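Local coordinates for PhnB protein (Bacillus cereus, PDB 3OMS) that is of uncertain function but belongs to the glyoxalase superfamily and may act as a 3-demethylubiquinone-9 3-methyltransferase of the PhnB type, at residues F79-E92 with W123-A137. Numbering follows the deposited sequence.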
# COMPACT_ATOMS: atom_id res chain seq x y z
N PHE A 79 10.35 1.54 2.73
CA PHE A 79 9.48 1.16 1.63
C PHE A 79 10.22 0.29 0.68
O PHE A 79 11.45 0.46 0.51
CB PHE A 79 8.96 2.39 0.89
CG PHE A 79 8.25 3.37 1.77
CD1 PHE A 79 6.94 3.13 2.18
CD2 PHE A 79 8.89 4.56 2.16
CE1 PHE A 79 6.30 4.05 3.00
CE2 PHE A 79 8.24 5.49 2.97
CZ PHE A 79 6.96 5.23 3.39
N THR A 80 9.51 -0.68 0.08
CA THR A 80 10.06 -1.47 -1.00
C THR A 80 9.06 -1.47 -2.17
O THR A 80 7.90 -1.06 -2.00
CB THR A 80 10.37 -2.92 -0.61
OG1 THR A 80 9.14 -3.68 -0.46
CG2 THR A 80 11.23 -3.02 0.68
N PRO A 81 9.50 -1.94 -3.34
CA PRO A 81 8.55 -2.06 -4.45
C PRO A 81 7.53 -3.19 -4.31
O PRO A 81 6.67 -3.30 -5.18
CB PRO A 81 9.45 -2.32 -5.66
CG PRO A 81 10.79 -1.61 -5.28
CD PRO A 81 10.90 -2.06 -3.83
N ALA A 82 7.59 -3.99 -3.24
CA ALA A 82 6.66 -5.12 -3.12
C ALA A 82 5.20 -4.61 -2.97
O ALA A 82 4.27 -5.31 -3.38
CB ALA A 82 7.02 -6.07 -1.99
N MSE A 83 5.00 -3.50 -2.29
CA MSE A 83 3.68 -2.83 -2.26
C MSE A 83 3.86 -1.46 -2.85
O MSE A 83 4.64 -0.64 -2.29
CB MSE A 83 3.09 -2.72 -0.87
CG MSE A 83 1.58 -2.35 -0.95
SE MSE A 83 0.83 -2.16 0.80
CE MSE A 83 1.11 -4.02 1.43
N SER A 84 3.21 -1.26 -4.00
CA SER A 84 3.30 -0.02 -4.78
C SER A 84 1.91 0.64 -5.01
O SER A 84 0.84 0.02 -4.80
CB SER A 84 3.99 -0.26 -6.12
OG SER A 84 3.29 -1.21 -6.91
N LEU A 85 1.98 1.89 -5.42
CA LEU A 85 0.80 2.66 -5.76
C LEU A 85 0.68 2.79 -7.29
O LEU A 85 1.52 3.39 -7.94
CB LEU A 85 0.85 4.02 -5.07
CG LEU A 85 0.95 3.97 -3.53
CD1 LEU A 85 1.12 5.43 -3.01
CD2 LEU A 85 -0.24 3.29 -2.90
N TYR A 86 -0.37 2.18 -7.82
CA TYR A 86 -0.58 2.07 -9.23
C TYR A 86 -1.56 3.16 -9.64
O TYR A 86 -2.74 3.15 -9.20
CB TYR A 86 -1.12 0.69 -9.52
CG TYR A 86 -1.30 0.31 -10.94
CD1 TYR A 86 -0.30 -0.37 -11.63
CD2 TYR A 86 -2.49 0.61 -11.63
CE1 TYR A 86 -0.47 -0.74 -12.97
CE2 TYR A 86 -2.66 0.21 -12.96
CZ TYR A 86 -1.63 -0.43 -13.61
OH TYR A 86 -1.81 -0.82 -14.90
N VAL A 87 -1.07 4.08 -10.48
CA VAL A 87 -1.85 5.24 -10.86
C VAL A 87 -2.33 5.15 -12.29
O VAL A 87 -1.55 4.93 -13.19
CB VAL A 87 -1.06 6.56 -10.73
CG1 VAL A 87 -2.05 7.80 -10.97
CG2 VAL A 87 -0.40 6.68 -9.35
N THR A 88 -3.62 5.32 -12.52
CA THR A 88 -4.11 5.32 -13.89
C THR A 88 -4.45 6.78 -14.24
O THR A 88 -5.14 7.45 -13.51
CB THR A 88 -5.28 4.35 -14.09
OG1 THR A 88 -6.43 4.88 -13.45
CG2 THR A 88 -4.93 2.96 -13.52
N CYS A 89 -3.84 7.28 -15.30
CA CYS A 89 -3.88 8.68 -15.69
C CYS A 89 -4.81 8.74 -16.90
O CYS A 89 -4.85 7.78 -17.69
CB CYS A 89 -2.45 9.17 -16.03
SG CYS A 89 -1.15 9.01 -14.71
N GLU A 90 -5.55 9.83 -17.06
CA GLU A 90 -6.52 10.03 -18.15
C GLU A 90 -5.86 10.50 -19.45
O GLU A 90 -6.32 10.19 -20.58
CB GLU A 90 -7.55 11.11 -17.77
CG GLU A 90 -8.58 10.73 -16.69
CD GLU A 90 -7.97 10.61 -15.30
OE1 GLU A 90 -7.62 11.65 -14.71
OE2 GLU A 90 -7.86 9.47 -14.80
N THR A 91 -4.80 11.30 -19.28
CA THR A 91 -4.10 11.91 -20.43
C THR A 91 -2.59 11.76 -20.37
O THR A 91 -2.01 11.60 -19.27
CB THR A 91 -4.38 13.40 -20.55
OG1 THR A 91 -3.90 14.06 -19.38
CG2 THR A 91 -5.90 13.69 -20.73
N GLU A 92 -2.00 11.78 -21.56
CA GLU A 92 -0.56 11.81 -21.77
C GLU A 92 0.08 12.95 -21.00
O GLU A 92 1.10 12.76 -20.34
CB GLU A 92 -0.25 11.98 -23.26
CG GLU A 92 0.02 10.66 -23.98
CD GLU A 92 1.51 10.35 -24.07
OE1 GLU A 92 2.21 10.42 -23.03
OE2 GLU A 92 1.99 10.05 -25.18
N TRP A 123 7.59 2.97 -13.96
CA TRP A 123 7.65 2.48 -12.58
C TRP A 123 8.88 3.12 -11.95
O TRP A 123 9.96 3.11 -12.52
CB TRP A 123 7.76 0.95 -12.55
CG TRP A 123 7.47 0.30 -11.23
CD1 TRP A 123 7.47 0.86 -10.00
CD2 TRP A 123 7.11 -1.08 -11.04
NE1 TRP A 123 7.18 -0.09 -9.04
CE2 TRP A 123 6.95 -1.28 -9.66
CE3 TRP A 123 6.88 -2.15 -11.92
CZ2 TRP A 123 6.53 -2.52 -9.12
CZ3 TRP A 123 6.51 -3.40 -11.37
CH2 TRP A 123 6.34 -3.56 -9.99
N LEU A 124 8.68 3.73 -10.80
CA LEU A 124 9.79 4.38 -10.10
C LEU A 124 9.62 4.27 -8.60
O LEU A 124 8.53 3.88 -8.11
CB LEU A 124 9.84 5.86 -10.48
CG LEU A 124 8.58 6.74 -10.36
CD1 LEU A 124 8.36 7.09 -8.86
CD2 LEU A 124 8.77 8.03 -11.17
N ASN A 125 10.70 4.60 -7.88
CA ASN A 125 10.61 4.97 -6.47
C ASN A 125 10.80 6.43 -6.32
O ASN A 125 11.69 7.00 -6.95
CB ASN A 125 11.70 4.26 -5.66
CG ASN A 125 11.60 2.74 -5.70
OD1 ASN A 125 12.65 2.06 -5.68
ND2 ASN A 125 10.41 2.19 -5.65
N ASP A 126 9.96 7.10 -5.55
CA ASP A 126 10.13 8.53 -5.39
C ASP A 126 11.28 8.84 -4.40
O ASP A 126 11.96 7.94 -3.87
CB ASP A 126 8.79 9.20 -5.04
CG ASP A 126 8.31 8.84 -3.65
OD1 ASP A 126 9.17 8.37 -2.86
OD2 ASP A 126 7.10 9.10 -3.37
N LYS A 127 11.53 10.11 -4.18
CA LYS A 127 12.64 10.55 -3.34
C LYS A 127 12.52 10.03 -1.90
O LYS A 127 13.48 10.09 -1.14
CB LYS A 127 12.76 12.08 -3.32
CG LYS A 127 11.63 12.86 -2.64
CD LYS A 127 11.86 14.36 -2.66
CE LYS A 127 11.58 15.00 -4.04
NZ LYS A 127 10.17 15.04 -4.56
N TYR A 128 11.31 9.62 -1.50
CA TYR A 128 11.10 9.08 -0.16
C TYR A 128 11.24 7.58 -0.12
O TYR A 128 11.15 6.98 0.95
CB TYR A 128 9.71 9.53 0.38
CG TYR A 128 9.52 11.03 0.31
CD1 TYR A 128 10.18 11.87 1.19
CD2 TYR A 128 8.72 11.61 -0.67
CE1 TYR A 128 10.06 13.24 1.11
CE2 TYR A 128 8.59 12.94 -0.75
CZ TYR A 128 9.26 13.77 0.14
OH TYR A 128 9.13 15.13 0.04
N GLY A 129 11.38 6.94 -1.29
CA GLY A 129 11.45 5.52 -1.40
C GLY A 129 10.13 4.81 -1.70
O GLY A 129 10.12 3.58 -1.89
N VAL A 130 9.05 5.57 -1.79
CA VAL A 130 7.72 5.03 -2.08
C VAL A 130 7.60 4.66 -3.56
O VAL A 130 8.02 5.45 -4.43
CB VAL A 130 6.59 6.02 -1.72
CG1 VAL A 130 5.18 5.45 -2.20
CG2 VAL A 130 6.60 6.26 -0.22
N SER A 131 7.13 3.44 -3.84
CA SER A 131 7.11 2.92 -5.22
C SER A 131 5.77 3.24 -5.91
O SER A 131 4.65 2.92 -5.38
CB SER A 131 7.33 1.44 -5.22
OG SER A 131 7.76 0.93 -6.47
N TRP A 132 5.90 3.83 -7.09
CA TRP A 132 4.77 4.25 -7.90
C TRP A 132 4.84 3.67 -9.32
O TRP A 132 5.91 3.67 -9.99
CB TRP A 132 4.78 5.76 -8.05
CG TRP A 132 4.61 6.57 -6.82
CD1 TRP A 132 5.58 6.95 -5.96
CD2 TRP A 132 3.39 7.17 -6.34
NE1 TRP A 132 5.07 7.76 -4.98
CE2 TRP A 132 3.72 7.89 -5.17
CE3 TRP A 132 2.07 7.18 -6.79
CZ2 TRP A 132 2.77 8.63 -4.45
CZ3 TRP A 132 1.12 7.87 -6.04
CH2 TRP A 132 1.48 8.61 -4.89
N GLN A 133 3.68 3.18 -9.79
CA GLN A 133 3.53 2.73 -11.17
C GLN A 133 2.51 3.65 -11.78
O GLN A 133 1.50 4.04 -11.16
CB GLN A 133 3.00 1.29 -11.29
CG GLN A 133 3.92 0.22 -10.72
CD GLN A 133 3.33 -1.16 -10.91
OE1 GLN A 133 3.08 -1.59 -12.03
NE2 GLN A 133 3.07 -1.84 -9.79
N LEU A 134 2.76 4.03 -13.01
CA LEU A 134 1.87 4.97 -13.70
C LEU A 134 1.55 4.42 -15.05
O LEU A 134 2.43 3.92 -15.73
CB LEU A 134 2.53 6.32 -13.82
CG LEU A 134 2.74 7.07 -12.51
CD1 LEU A 134 4.08 6.68 -11.89
CD2 LEU A 134 2.67 8.54 -12.84
N THR A 135 0.26 4.46 -15.42
CA THR A 135 -0.14 4.00 -16.71
C THR A 135 -1.24 4.89 -17.30
O THR A 135 -1.92 5.60 -16.58
CB THR A 135 -0.58 2.55 -16.65
OG1 THR A 135 -0.60 2.03 -17.99
CG2 THR A 135 -1.97 2.45 -15.96
N LEU A 136 -1.35 4.87 -18.63
CA LEU A 136 -2.35 5.66 -19.31
C LEU A 136 -3.56 4.76 -19.61
O LEU A 136 -3.39 3.69 -20.20
CB LEU A 136 -1.70 6.23 -20.57
CG LEU A 136 -2.39 7.35 -21.34
CD1 LEU A 136 -2.59 8.54 -20.43
CD2 LEU A 136 -1.53 7.69 -22.56
N ALA A 137 -4.75 5.17 -19.16
CA ALA A 137 -6.00 4.41 -19.34
C ALA A 137 -6.63 4.66 -20.71
O ALA A 137 -5.93 4.74 -21.74
CB ALA A 137 -7.01 4.75 -18.22
O HOH W 1 12.63 2.17 -1.20
O HOH W 2 6.60 1.30 -1.96
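Strands 83-89 and 131-136 run parallel, their axes 4.6 Å apart at closest approach. They are the first and last strands, in chain order, of a four-stranded mixed sheet of order 1-4-3-2, the arrangement of the βαβββ units of the glyoxalase fold. Six backbone hydrogen bonds join them, from Leu85 N to Ser131 O through to Ala137 N to Cys89 O. On its other edge, strand 83-89 pairs antiparallel with a strand of the second subunit, so the sheet continues across the dimer interface.

Leu85, Val87 and Trp132 share the face covered by helix 92-103. Leu85 CD1 lies over the six-membered ring of Trp132, 3.8 Å from its centroid, while Val87 CG2 meets the ring edge at CE3. Trp132 NE1 donates in its ring plane to Asp126 OD2, which helps set the indole's rotation. Before the strands, Val130 CG2 sits squarely over the Phe79 ring, 3.6 Å from its centroid.

On the opposite face, Tyr86 turns its ring edge to the Gln133 amide, with the two planes 89° apart. The Gln133 chain is extended beyond CG (chi2 -179°). This carries Gln133 NE2 to Ser84 OG, a 3.0 Å hydrogen bond with the hydroxyl oxygen in the amide plane.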